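Local atomic coordinates of interleukin-1beta (Gallus gallus, PDB entry 2WRY), a protein that probably acts as a secreted, pyrogenic cytokine of the interleukin-1 family, binding the interleukin-1 receptor through its mature beta-trefoil domain to drive inflammatory responses. Residues K20-E25 and L30-L35; S40-R45 and K72-Y77; M65-G70 and T121-A126; P87-E92 and W131-S136; R98-D101 and L105-F108. One frame throughout, in Å; residues are numbered along the deposited sequence.

Interaction 1: residues K20-E25 and L30-L35; sequences KCFVLE and LVALHL
The imidazole of His34 carries the Lys20 side chain over one face: CG of Lys20 lies 3.6 Å from the ring centroid, a CH-pi contact displaced toward the CE1-NE2 rim. The Phe22 ring has CB of Ala32 at its edge, near its plane, while CD1 of Leu30 approaches obliquely, 4.0 Å from Phe22 CD2. Beyond CG the Lys20 chain bends twice (chi3 -59°, chi4 -64°), carrying CE past the Ala32 methyl and the ammonium on to Asp16, its salt-bridge partner, and to the carbonyl of Ser136. Replacing the lysine with alanine, which ends at CB, would probably uncover that face of the imidazole, leave Asp16 without its ion-pair mate and make the His34 ring freer to turn. Strands 21-26 and 29-33 form an antiparallel beta hairpin. Cys21 pairs with Leu33 and Val23 with Val31 in hydrogen-bonded pairs, Val23 N to Val31 O measuring 2.9 Å at an N-H...O angle of 166°. On the sheet face bearing these residues the valines are tightly packed, with Val23 CG2 3.3 Å from Val31 CG2 and Val23 CG1 3.4 Å from Leu33 CD1; SG of Cys21 rests on Leu35 CB. On the other face, Leu24 and Leu30 both reach Leu91 of strand 86-93, and Phe22 touches Ile14 of strand 4-16. Strand 29-33 is the middle strand of a three-stranded sheet, between 21-26 and 141-142.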
# COMPACT_ATOMS: atom_id res chain seq x y z
N LYS A 20 2.80 7.36 -12.21
CA LYS A 20 1.55 7.78 -11.59
C LYS A 20 1.74 7.91 -10.06
O LYS A 20 2.46 7.12 -9.44
CB LYS A 20 0.41 6.80 -11.91
CG LYS A 20 0.17 6.68 -13.39
CD LYS A 20 -1.22 6.14 -13.75
CE LYS A 20 -1.50 4.74 -13.16
NZ LYS A 20 -0.57 3.70 -13.72
N CYS A 21 1.13 8.93 -9.46
CA CYS A 21 1.11 9.02 -8.00
C CYS A 21 -0.28 8.71 -7.51
O CYS A 21 -1.21 8.56 -8.31
CB CYS A 21 1.51 10.41 -7.52
SG CYS A 21 0.45 11.71 -8.09
N PHE A 22 -0.40 8.63 -6.19
CA PHE A 22 -1.69 8.36 -5.53
C PHE A 22 -2.35 9.69 -5.12
O PHE A 22 -1.68 10.62 -4.63
CB PHE A 22 -1.51 7.53 -4.27
CG PHE A 22 -1.00 6.12 -4.48
CD1 PHE A 22 -0.94 5.53 -5.75
CD2 PHE A 22 -0.57 5.39 -3.38
CE1 PHE A 22 -0.46 4.21 -5.89
CE2 PHE A 22 -0.11 4.08 -3.49
CZ PHE A 22 -0.05 3.48 -4.76
N VAL A 23 -3.66 9.77 -5.31
CA VAL A 23 -4.47 10.82 -4.66
C VAL A 23 -5.63 10.17 -3.94
O VAL A 23 -6.08 9.09 -4.35
CB VAL A 23 -4.96 11.95 -5.63
CG1 VAL A 23 -3.79 12.61 -6.37
CG2 VAL A 23 -6.07 11.48 -6.58
N LEU A 24 -6.14 10.83 -2.90
CA LEU A 24 -7.30 10.31 -2.17
C LEU A 24 -8.57 10.85 -2.82
O LEU A 24 -8.95 12.01 -2.61
CB LEU A 24 -7.20 10.65 -0.67
CG LEU A 24 -8.22 9.96 0.23
CD1 LEU A 24 -8.01 8.45 0.21
CD2 LEU A 24 -8.13 10.49 1.66
N GLU A 25 -9.18 10.03 -3.67
CA GLU A 25 -10.33 10.46 -4.44
C GLU A 25 -11.52 10.74 -3.53
O GLU A 25 -12.26 11.73 -3.72
CB GLU A 25 -10.71 9.40 -5.48
CG GLU A 25 -11.95 9.76 -6.27
CD GLU A 25 -12.30 8.74 -7.33
OE1 GLU A 25 -12.74 7.62 -6.96
OE2 GLU A 25 -12.13 9.06 -8.52
N LEU A 30 -8.24 5.36 -2.88
CA LEU A 30 -7.13 5.97 -3.58
C LEU A 30 -7.30 5.75 -5.08
O LEU A 30 -7.78 4.70 -5.52
CB LEU A 30 -5.81 5.31 -3.19
CG LEU A 30 -5.24 5.54 -1.80
CD1 LEU A 30 -4.10 4.55 -1.63
CD2 LEU A 30 -4.78 6.97 -1.59
N VAL A 31 -6.88 6.74 -5.86
CA VAL A 31 -6.73 6.57 -7.30
C VAL A 31 -5.30 6.91 -7.69
O VAL A 31 -4.58 7.60 -6.94
CB VAL A 31 -7.73 7.41 -8.14
CG1 VAL A 31 -9.19 7.01 -7.80
CG2 VAL A 31 -7.51 8.87 -7.97
N ALA A 32 -4.88 6.41 -8.85
CA ALA A 32 -3.55 6.74 -9.37
C ALA A 32 -3.64 7.55 -10.64
O ALA A 32 -4.39 7.23 -11.55
CB ALA A 32 -2.73 5.47 -9.58
N LEU A 33 -2.87 8.63 -10.71
CA LEU A 33 -2.91 9.48 -11.89
C LEU A 33 -1.56 10.12 -12.16
O LEU A 33 -0.68 10.09 -11.30
CB LEU A 33 -4.01 10.54 -11.81
CG LEU A 33 -4.54 11.08 -10.46
CD1 LEU A 33 -3.43 11.50 -9.56
CD2 LEU A 33 -5.52 12.23 -10.71
N HIS A 34 -1.40 10.67 -13.36
CA HIS A 34 -0.27 11.53 -13.64
C HIS A 34 -0.74 12.91 -13.18
O HIS A 34 -1.58 13.54 -13.81
CB HIS A 34 0.07 11.51 -15.14
CG HIS A 34 0.41 10.15 -15.65
ND1 HIS A 34 1.61 9.53 -15.36
CD2 HIS A 34 -0.29 9.30 -16.43
CE1 HIS A 34 1.63 8.34 -15.95
NE2 HIS A 34 0.48 8.17 -16.59
N LEU A 35 -0.25 13.33 -12.02
CA LEU A 35 -0.77 14.54 -11.40
C LEU A 35 -0.01 15.69 -12.00
O LEU A 35 1.23 15.71 -11.95
CB LEU A 35 -0.56 14.51 -9.88
CG LEU A 35 -1.66 15.02 -8.93
CD1 LEU A 35 -1.01 15.57 -7.67
CD2 LEU A 35 -2.60 16.07 -9.54

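Interaction 2: residues S40-R45 and K72-Y77; sequences SSQKVR and KGYKLY
Arg45 and Lys72 are joined by a direct backbone hydrogen bond, Lys72 N to Arg45 O at 2.9 Å, with an N-H...O angle of 159°. Water extends this polar seam at two points. One water accepts from Arg45 N and donates to Lys72 O, the latter at 2.7 Å, and thus closes the same residue pair a second time. The other donates to Gln42 O at 2.6 Å and also hydrogen-bonds to Tyr74 OH, bridging a phenol and a carbonyl that lie 4.2 Å apart. Apolar contact is slight: Val44 CG2 comes within 4.2 Å of Tyr74 CE1, reaching the ring obliquely. The charged pair illustrates how long side chains can share a surface through their methylenes. Arg45 and Lys72 run side by side in the same direction, with Lys72 CD beside Arg45 CB and Lys72 CE 3.9 Å from Arg45 NH2. Lys72 CG is anti to the backbone N (chi1 -176°), and the chain stays extended until chi4. Its NZ then stands 4.4 Å from Arg45 NH2, a proximity of like charges that would probably be costly without screening by solvent. In the fold, the approach to strand 45-53 meets the turn between strands 66-71 and 76-83; Val44 also packs on Phe22 of strand 21-26 and Ile71 of strand 66-71, while Arg45 and Lys72 both touch Ser11 of strand 4-16.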
# COMPACT_ATOMS: atom_id res chain seq x y z
N SER A 40 -6.11 21.30 -7.76
CA SER A 40 -6.03 21.33 -6.29
C SER A 40 -5.82 19.95 -5.65
O SER A 40 -5.75 19.85 -4.42
CB SER A 40 -7.30 21.99 -5.72
OG SER A 40 -8.48 21.23 -6.02
N SER A 41 -5.73 18.91 -6.47
CA SER A 41 -5.49 17.53 -6.01
C SER A 41 -4.14 17.40 -5.34
O SER A 41 -3.13 17.86 -5.88
CB SER A 41 -5.58 16.54 -7.18
OG SER A 41 -6.88 16.57 -7.72
N GLN A 42 -4.13 16.78 -4.16
CA GLN A 42 -2.95 16.74 -3.33
C GLN A 42 -2.37 15.32 -3.31
O GLN A 42 -3.06 14.36 -2.94
CB GLN A 42 -3.25 17.24 -1.92
CG GLN A 42 -3.60 18.72 -1.93
CD GLN A 42 -4.11 19.27 -0.61
OE1 GLN A 42 -4.08 18.60 0.42
NE2 GLN A 42 -4.56 20.53 -0.64
N LYS A 43 -1.12 15.22 -3.74
CA LYS A 43 -0.42 13.94 -3.79
C LYS A 43 -0.32 13.28 -2.42
O LYS A 43 0.01 13.93 -1.42
CB LYS A 43 0.99 14.18 -4.38
CG LYS A 43 1.90 13.02 -4.39
CD LYS A 43 3.11 13.34 -5.25
CE LYS A 43 4.11 14.18 -4.51
NZ LYS A 43 5.41 14.06 -5.21
N VAL A 44 -0.61 11.99 -2.38
CA VAL A 44 -0.52 11.21 -1.17
C VAL A 44 0.93 10.79 -0.89
O VAL A 44 1.62 10.33 -1.79
CB VAL A 44 -1.48 10.00 -1.27
CG1 VAL A 44 -1.10 8.91 -0.28
CG2 VAL A 44 -2.93 10.47 -1.11
N ARG A 45 1.38 10.98 0.35
CA ARG A 45 2.63 10.38 0.83
C ARG A 45 2.25 9.24 1.76
O ARG A 45 1.13 9.23 2.31
CB ARG A 45 3.51 11.39 1.57
CG ARG A 45 4.12 12.41 0.64
CD ARG A 45 5.59 12.65 0.96
NE ARG A 45 5.87 13.14 2.30
CZ ARG A 45 7.05 13.04 2.92
NH1 ARG A 45 8.09 12.45 2.33
NH2 ARG A 45 7.19 13.54 4.15
N LYS A 72 -0.56 9.49 4.69
CA LYS A 72 -0.04 10.56 5.54
C LYS A 72 -0.94 11.78 5.53
O LYS A 72 -1.29 12.31 4.48
CB LYS A 72 1.38 10.94 5.11
CG LYS A 72 2.00 11.99 6.02
CD LYS A 72 3.49 12.08 5.66
CE LYS A 72 4.28 12.89 6.69
NZ LYS A 72 3.74 14.25 6.84
N GLY A 73 -1.34 12.19 6.73
CA GLY A 73 -2.18 13.38 6.92
C GLY A 73 -3.68 13.16 6.87
O GLY A 73 -4.47 14.10 7.11
N TYR A 74 -4.08 11.93 6.55
CA TYR A 74 -5.49 11.61 6.45
C TYR A 74 -5.99 10.63 7.53
O TYR A 74 -7.18 10.30 7.55
CB TYR A 74 -5.79 11.04 5.07
CG TYR A 74 -5.62 12.01 3.92
CD1 TYR A 74 -4.44 12.04 3.17
CD2 TYR A 74 -6.66 12.86 3.55
CE1 TYR A 74 -4.31 12.87 2.06
CE2 TYR A 74 -6.53 13.72 2.45
CZ TYR A 74 -5.36 13.71 1.71
OH TYR A 74 -5.23 14.54 0.63
N LYS A 75 -5.08 10.18 8.40
CA LYS A 75 -5.44 9.33 9.55
C LYS A 75 -6.09 8.00 9.09
O LYS A 75 -6.99 7.45 9.75
CB LYS A 75 -6.31 10.16 10.54
CG LYS A 75 -5.54 11.32 11.28
CD LYS A 75 -5.27 12.54 10.39
CE LYS A 75 -4.79 13.73 11.21
NZ LYS A 75 -4.47 14.88 10.32
N LEU A 76 -5.58 7.49 7.97
CA LEU A 76 -6.06 6.23 7.39
C LEU A 76 -4.88 5.27 7.29
O LEU A 76 -3.75 5.70 7.09
CB LEU A 76 -6.59 6.47 5.98
CG LEU A 76 -7.83 7.38 5.82
CD1 LEU A 76 -8.08 7.76 4.36
CD2 LEU A 76 -9.10 6.71 6.41
N TYR A 77 -5.18 3.97 7.40
CA TYR A 77 -4.23 2.91 6.99
C TYR A 77 -4.85 2.01 5.92
O TYR A 77 -6.07 1.80 5.93
CB TYR A 77 -3.78 2.07 8.19
CG TYR A 77 -2.69 2.74 8.99
CD1 TYR A 77 -1.34 2.45 8.74
CD2 TYR A 77 -2.98 3.70 9.96
CE1 TYR A 77 -0.33 3.06 9.45
CE2 TYR A 77 -1.96 4.32 10.69
CZ TYR A 77 -0.63 3.99 10.41
OH TYR A 77 0.40 4.60 11.07
O HOH W 1 -5.39 13.45 -2.16
O HOH W 2 -0.21 12.74 2.00

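Interaction 3: residues M65-G70 and T121-A126; sequences MPVALG and TRFESA
Leu69 and Phe123 meet across the interior between strands 66-71 and 120-125, whose nearest CA atoms, those of Val67 and Phe123, remain 9.0 Å apart. The path of Leu69 can be followed outward. Its CB points toward the opposing strand, and CG, anti to the carbonyl carbon (chi1 -57°), carries both methyls to the aromatic ring without itself making a close contact there. CD1 ends over one face of Phe123, 4.3 Å from the centroid and 18° off the ring normal, with Phe123 CD1 as its closest ring atom. CD2 instead reaches CE1 of Phe123 at 4.0 Å. The opposite face of that ring is covered by CG2 of Thr121, from the same strand, so the aromatic plane is held between two methyl groups. Val67 adds a third, its CG2 lying obliquely 4.3 Å from Phe123 CE1. Ile133 touches both Leu69 and Phe123, and Ile48 backs Val67 and Leu69, placing this apolar cluster in the interior of the beta-trefoil. No hydrogen bond or charge spans the two segments here; the contact is apolar and buried, so it rests on dispersion and the exclusion of water, with a CH-pi component at the ring face.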
# COMPACT_ATOMS: atom_id res chain seq x y z
N MET A 65 9.90 -7.69 5.48
CA MET A 65 9.98 -6.35 6.03
C MET A 65 8.49 -6.07 6.14
O MET A 65 7.89 -5.54 5.22
CB MET A 65 10.55 -5.33 5.05
CG MET A 65 12.02 -4.98 5.19
SD MET A 65 12.41 -3.64 4.03
CE MET A 65 11.84 -2.21 4.96
N PRO A 66 7.88 -6.46 7.27
CA PRO A 66 6.44 -6.28 7.40
C PRO A 66 6.15 -4.82 7.76
O PRO A 66 6.84 -4.25 8.63
CB PRO A 66 6.06 -7.22 8.55
CG PRO A 66 7.34 -7.43 9.37
CD PRO A 66 8.51 -7.04 8.48
N VAL A 67 5.20 -4.21 7.05
CA VAL A 67 4.89 -2.79 7.24
C VAL A 67 3.39 -2.55 7.25
O VAL A 67 2.63 -3.36 6.72
CB VAL A 67 5.51 -1.90 6.11
CG1 VAL A 67 7.02 -2.00 6.08
CG2 VAL A 67 4.92 -2.26 4.70
N ALA A 68 2.97 -1.44 7.88
CA ALA A 68 1.61 -0.92 7.65
C ALA A 68 1.78 0.35 6.84
O ALA A 68 2.79 1.06 6.99
CB ALA A 68 0.89 -0.63 8.96
N LEU A 69 0.79 0.65 5.99
CA LEU A 69 0.88 1.79 5.06
C LEU A 69 -0.15 2.84 5.43
O LEU A 69 -1.35 2.68 5.19
CB LEU A 69 0.66 1.31 3.63
CG LEU A 69 1.65 0.22 3.21
CD1 LEU A 69 1.31 -0.25 1.81
CD2 LEU A 69 3.08 0.76 3.27
N GLY A 70 0.33 3.91 6.08
CA GLY A 70 -0.52 5.00 6.50
C GLY A 70 -0.61 6.04 5.39
O GLY A 70 0.37 6.29 4.68
N THR A 121 10.01 -1.39 -5.59
CA THR A 121 9.39 -2.05 -4.45
C THR A 121 8.04 -2.63 -4.88
O THR A 121 7.34 -2.01 -5.69
CB THR A 121 9.12 -0.98 -3.33
OG1 THR A 121 10.36 -0.35 -2.96
CG2 THR A 121 8.41 -1.57 -2.09
N ARG A 122 7.69 -3.80 -4.33
CA ARG A 122 6.32 -4.33 -4.42
C ARG A 122 5.82 -4.48 -2.99
O ARG A 122 6.62 -4.57 -2.03
CB ARG A 122 6.27 -5.65 -5.19
CG ARG A 122 6.90 -5.56 -6.56
CD ARG A 122 6.47 -6.68 -7.48
NE ARG A 122 6.82 -7.99 -6.97
CZ ARG A 122 6.40 -9.15 -7.50
NH1 ARG A 122 5.65 -9.19 -8.59
NH2 ARG A 122 6.76 -10.27 -6.93
N PHE A 123 4.50 -4.51 -2.85
CA PHE A 123 3.87 -4.69 -1.53
C PHE A 123 2.91 -5.86 -1.57
O PHE A 123 1.90 -5.79 -2.27
CB PHE A 123 3.09 -3.42 -1.13
CG PHE A 123 3.96 -2.24 -0.86
CD1 PHE A 123 4.63 -2.11 0.35
CD2 PHE A 123 4.05 -1.23 -1.80
CE1 PHE A 123 5.43 -1.00 0.60
CE2 PHE A 123 4.86 -0.11 -1.57
CZ PHE A 123 5.54 0.02 -0.37
N GLU A 124 3.25 -6.91 -0.83
CA GLU A 124 2.43 -8.12 -0.79
C GLU A 124 1.60 -8.15 0.49
O GLU A 124 2.15 -7.95 1.57
CB GLU A 124 3.31 -9.37 -0.84
CG GLU A 124 2.49 -10.68 -0.90
CD GLU A 124 3.36 -11.91 -1.03
OE1 GLU A 124 4.61 -11.79 -0.98
OE2 GLU A 124 2.78 -13.02 -1.17
N SER A 125 0.31 -8.39 0.36
CA SER A 125 -0.54 -8.53 1.56
C SER A 125 -0.12 -9.69 2.44
O SER A 125 0.07 -10.81 1.95
CB SER A 125 -2.01 -8.72 1.14
OG SER A 125 -2.80 -8.94 2.28
N ALA A 126 -0.05 -9.45 3.75
CA ALA A 126 0.16 -10.55 4.71
C ALA A 126 -1.11 -11.35 4.94
O ALA A 126 -1.04 -12.57 5.22
CB ALA A 126 0.71 -10.03 6.05

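Interaction 4: residues P87-E92 and W131-S136; sequences PTLQLE and WFICTS
Pro87 is set across the indole of Trp131 at about a right angle, its CG placed over one face of the six-membered ring. That carbon lies 3.9 Å from the ring centroid and 18° off the normal, a CH-pi contact displaced toward the rim, with Trp131 CZ2 its nearest atom at 3.7 Å. The neighbouring pyrrolidine carbons broaden the footprint: CB of Pro87 reaches CE3, 4.0 Å away, while CD of Pro87 faces CH2. The rigid proline ring thereby covers much of the benzo part of the indole. Trp131 offers this face with CG anti to its carbonyl carbon (chi1 -69°). Two residues farther along each segment, a looser meeting follows, Leu89 CD2 lying 4.4 Å from Ile133 CG2. The two-residue spacing puts both pairs on the facing sides of the segments, and in this beta-trefoil the contact brings together strand 86-93 of the large curled sheet and strand 132-134, which pairs with 144-146. Ile145 of that partner strand touches both Pro87 and Trp131, and Phe110 touches both Leu89 and Ile133. Along strand 86-93, Gln90 and Glu92 make a polar pair of their own: the amide NE2 of Gln90 donates to Glu92 OE1 at 2.7 Å, with the acceptor in the amide plane but the donor well above the carboxylate plane. Glu92 OE1 also receives Arg107 in a salt bridge and Ser79 in a hydrogen bond.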
# COMPACT_ATOMS: atom_id res chain seq x y z
N PRO A 87 -10.97 -10.60 -2.55
CA PRO A 87 -10.01 -9.80 -1.80
C PRO A 87 -10.02 -8.37 -2.34
O PRO A 87 -10.07 -8.16 -3.57
CB PRO A 87 -8.67 -10.48 -2.12
CG PRO A 87 -9.08 -11.92 -2.44
CD PRO A 87 -10.32 -11.73 -3.24
N THR A 88 -10.00 -7.41 -1.41
CA THR A 88 -10.19 -6.00 -1.74
C THR A 88 -9.25 -5.16 -0.91
O THR A 88 -9.03 -5.44 0.27
CB THR A 88 -11.66 -5.60 -1.43
OG1 THR A 88 -12.53 -6.44 -2.22
CG2 THR A 88 -11.93 -4.15 -1.76
N LEU A 89 -8.68 -4.13 -1.54
CA LEU A 89 -7.93 -3.12 -0.81
C LEU A 89 -8.91 -2.08 -0.30
O LEU A 89 -9.75 -1.54 -1.07
CB LEU A 89 -6.93 -2.47 -1.78
CG LEU A 89 -6.00 -1.44 -1.12
CD1 LEU A 89 -5.03 -2.12 -0.15
CD2 LEU A 89 -5.21 -0.73 -2.24
N GLN A 90 -8.79 -1.79 0.99
CA GLN A 90 -9.58 -0.69 1.54
C GLN A 90 -8.74 0.25 2.37
O GLN A 90 -7.58 -0.03 2.68
CB GLN A 90 -10.79 -1.20 2.31
CG GLN A 90 -10.51 -1.98 3.52
CD GLN A 90 -11.80 -2.26 4.32
OE1 GLN A 90 -12.91 -2.33 3.75
NE2 GLN A 90 -11.65 -2.43 5.62
N LEU A 91 -9.32 1.40 2.67
CA LEU A 91 -8.67 2.36 3.54
C LEU A 91 -9.55 2.46 4.77
O LEU A 91 -10.77 2.62 4.66
CB LEU A 91 -8.60 3.72 2.87
CG LEU A 91 -7.94 3.79 1.50
CD1 LEU A 91 -8.06 5.20 0.92
CD2 LEU A 91 -6.46 3.38 1.60
N GLU A 92 -8.93 2.36 5.92
CA GLU A 92 -9.65 2.38 7.19
C GLU A 92 -9.13 3.47 8.08
O GLU A 92 -7.93 3.70 8.15
CB GLU A 92 -9.47 1.03 7.93
CG GLU A 92 -10.01 -0.18 7.22
CD GLU A 92 -10.01 -1.41 8.10
OE1 GLU A 92 -9.83 -2.53 7.56
OE2 GLU A 92 -10.25 -1.29 9.33
N TRP A 131 -1.23 -11.71 -3.08
CA TRP A 131 -1.90 -10.49 -3.54
C TRP A 131 -1.04 -9.26 -3.28
O TRP A 131 -0.44 -9.12 -2.21
CB TRP A 131 -3.27 -10.34 -2.87
CG TRP A 131 -4.20 -11.41 -3.38
CD1 TRP A 131 -4.18 -12.75 -3.07
CD2 TRP A 131 -5.29 -11.21 -4.28
NE1 TRP A 131 -5.18 -13.41 -3.76
CE2 TRP A 131 -5.88 -12.48 -4.51
CE3 TRP A 131 -5.82 -10.10 -4.93
CZ2 TRP A 131 -6.96 -12.65 -5.37
CZ3 TRP A 131 -6.86 -10.25 -5.79
CH2 TRP A 131 -7.45 -11.53 -5.99
N PHE A 132 -0.98 -8.42 -4.30
CA PHE A 132 -0.08 -7.27 -4.31
C PHE A 132 -0.81 -5.99 -4.63
O PHE A 132 -1.76 -5.98 -5.43
CB PHE A 132 1.01 -7.46 -5.39
CG PHE A 132 1.94 -8.62 -5.14
CD1 PHE A 132 3.23 -8.41 -4.68
CD2 PHE A 132 1.54 -9.93 -5.41
CE1 PHE A 132 4.09 -9.49 -4.45
CE2 PHE A 132 2.42 -11.00 -5.20
CZ PHE A 132 3.69 -10.78 -4.74
N ILE A 133 -0.36 -4.90 -4.00
CA ILE A 133 -0.97 -3.60 -4.28
C ILE A 133 -0.68 -3.20 -5.73
O ILE A 133 0.48 -3.28 -6.19
CB ILE A 133 -0.45 -2.49 -3.34
CG1 ILE A 133 -0.74 -2.85 -1.87
CG2 ILE A 133 -1.07 -1.13 -3.76
CD1 ILE A 133 -0.25 -1.81 -0.89
N CYS A 134 -1.72 -2.83 -6.46
CA CYS A 134 -1.53 -2.52 -7.87
C CYS A 134 -2.30 -1.30 -8.35
O CYS A 134 -3.29 -0.88 -7.76
CB CYS A 134 -1.89 -3.72 -8.76
SG CYS A 134 -3.65 -4.14 -8.67
N THR A 135 -1.81 -0.73 -9.44
CA THR A 135 -2.53 0.33 -10.13
C THR A 135 -2.93 -0.14 -11.52
O THR A 135 -2.37 -1.09 -12.07
CB THR A 135 -1.67 1.62 -10.25
OG1 THR A 135 -0.55 1.37 -11.11
CG2 THR A 135 -1.21 2.07 -8.85
N SER A 136 -3.90 0.55 -12.09
CA SER A 136 -4.32 0.26 -13.43
C SER A 136 -3.29 0.82 -14.40
O SER A 136 -2.54 1.72 -14.06
CB SER A 136 -5.65 0.97 -13.66
OG SER A 136 -6.09 0.79 -14.98

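Interaction 5: residues R98-D101 and L105-F108; sequences RDID and LTRF
Ile100 and Leu105 approach to 5.5 Å between CA atoms, where strand 99-100 gives way, after a short connection, to a turn whose residues 105-108 have helical backbone angles, with Phe108 N bonded to Leu105 O at 3.1 Å. This is one of the surface connections of the beta-trefoil, leading from the strand paired with 4-16 toward strand 110-115. Ile100 and Leu105 carry the contact in nearly equal measure. CG2 of Ile100, anti to the backbone N, rests against the Leu105 carbonyl, 3.6 Å from its O, and lies 3.9 Å from Leu105 CB; CD1 of Ile100 borders the same carbonyl and CB. The side chains of Ile100 and Leu105 therefore meet near the base of the leucine, while its CD1 branch reaches on to Asp99 and Asp101. Thr106 joins through OG1, near Ile100 CG2, although its hydroxyl is hydrogen-bonded to the carbonyl of Ser102. An alanine in place of the isoleucine would remove everything beyond CB, CG2 and CD1 included, and would probably open a gap beside the Leu105 carbonyl, leaving the turn less firmly seated against the strand. Ile100 also packs on Phe4 and Ile109, while the hydroxyl of Ser102 receives the Leu105 amide. Asp101 lies alongside Leu105, and the contact buries its backbone N with no hydrogen-bond partner in the model. The CD1 methyl of Leu105 ends beside two oxygens, Asp101 OD1 and Asp99 O, each 3.7 Å away.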
# COMPACT_ATOMS: atom_id res chain seq x y z
N ARG A 98 0.47 -0.54 17.82
CA ARG A 98 1.68 -1.02 18.43
C ARG A 98 1.83 -2.52 18.18
O ARG A 98 2.91 -3.01 17.90
CB ARG A 98 1.62 -0.72 19.94
CG ARG A 98 2.62 -1.43 20.79
CD ARG A 98 2.24 -1.25 22.27
NE ARG A 98 0.93 -1.85 22.55
CZ ARG A 98 -0.20 -1.19 22.86
NH1 ARG A 98 -0.22 0.14 22.98
NH2 ARG A 98 -1.31 -1.89 23.06
N ASP A 99 0.71 -3.23 18.30
CA ASP A 99 0.71 -4.69 18.22
C ASP A 99 -0.23 -5.20 17.16
O ASP A 99 -1.40 -4.81 17.09
CB ASP A 99 0.32 -5.30 19.56
CG ASP A 99 1.34 -5.02 20.65
OD1 ASP A 99 2.50 -5.48 20.53
OD2 ASP A 99 0.96 -4.35 21.63
N ILE A 100 0.29 -6.11 16.34
CA ILE A 100 -0.54 -6.84 15.36
C ILE A 100 -0.46 -8.28 15.79
O ILE A 100 0.54 -8.95 15.54
CB ILE A 100 0.02 -6.75 13.93
CG1 ILE A 100 0.18 -5.30 13.48
CG2 ILE A 100 -0.89 -7.55 13.01
CD1 ILE A 100 -1.08 -4.54 13.38
N ASP A 101 -1.51 -8.74 16.47
CA ASP A 101 -1.44 -10.00 17.19
C ASP A 101 -2.69 -10.84 17.00
O ASP A 101 -3.01 -11.70 17.84
CB ASP A 101 -1.13 -9.76 18.68
CG ASP A 101 -2.16 -8.87 19.37
OD1 ASP A 101 -3.12 -8.36 18.72
OD2 ASP A 101 -2.01 -8.67 20.60
N LEU A 105 -6.15 -8.26 12.70
CA LEU A 105 -5.26 -7.09 12.57
C LEU A 105 -4.22 -7.28 11.48
O LEU A 105 -3.65 -6.31 10.99
CB LEU A 105 -4.57 -6.79 13.89
CG LEU A 105 -5.49 -6.16 14.94
CD1 LEU A 105 -4.77 -6.21 16.27
CD2 LEU A 105 -5.85 -4.74 14.51
N THR A 106 -3.96 -8.53 11.11
CA THR A 106 -3.00 -8.79 10.02
C THR A 106 -3.44 -8.16 8.68
O THR A 106 -2.60 -7.96 7.79
CB THR A 106 -2.68 -10.29 9.90
OG1 THR A 106 -2.05 -10.71 11.13
CG2 THR A 106 -1.72 -10.56 8.75
N ARG A 107 -4.72 -7.77 8.57
CA ARG A 107 -5.23 -7.05 7.38
C ARG A 107 -4.41 -5.80 7.06
O ARG A 107 -4.35 -5.37 5.89
CB ARG A 107 -6.72 -6.68 7.54
CG ARG A 107 -7.02 -5.56 8.53
CD ARG A 107 -8.51 -5.43 8.69
NE ARG A 107 -8.95 -4.29 9.49
CZ ARG A 107 -9.13 -4.33 10.80
NH1 ARG A 107 -8.80 -5.42 11.49
NH2 ARG A 107 -9.56 -3.25 11.45
N PHE A 108 -3.79 -5.21 8.09
CA PHE A 108 -3.02 -3.98 7.91
C PHE A 108 -1.58 -4.21 7.49
O PHE A 108 -0.90 -3.24 7.17
CB PHE A 108 -2.97 -3.20 9.22
CG PHE A 108 -4.29 -2.62 9.61
CD1 PHE A 108 -4.85 -1.57 8.87
CD2 PHE A 108 -4.98 -3.12 10.71
CE1 PHE A 108 -6.08 -1.00 9.23
CE2 PHE A 108 -6.23 -2.56 11.08
CZ PHE A 108 -6.77 -1.52 10.34

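Together the five contacts trace a beta-trefoil from rim to interior. Interactions 3 and 4 lie nearest its middle, their centres 11 Å apart, and are joined by a probable backbone hydrogen bond from Ile133 N to Phe123 O (3.0 Å). The hairpin of interaction 1 adjoins interaction 2 through Phe22 O and Val44 N, 2.8 Å apart, and reaches interaction 4 where Phe22 CE1 lies 3.7 Å from Thr135 CG2. Interaction 5 lies on the opposite side of the chain's centre from interaction 1, their centres about 26 Å apart, yet it is tied to interaction 4 by the Glu92-Arg107 salt bridge. Tyr77 touches Phe108 and Ala68, connecting interaction 2 with interactions 5 and 3.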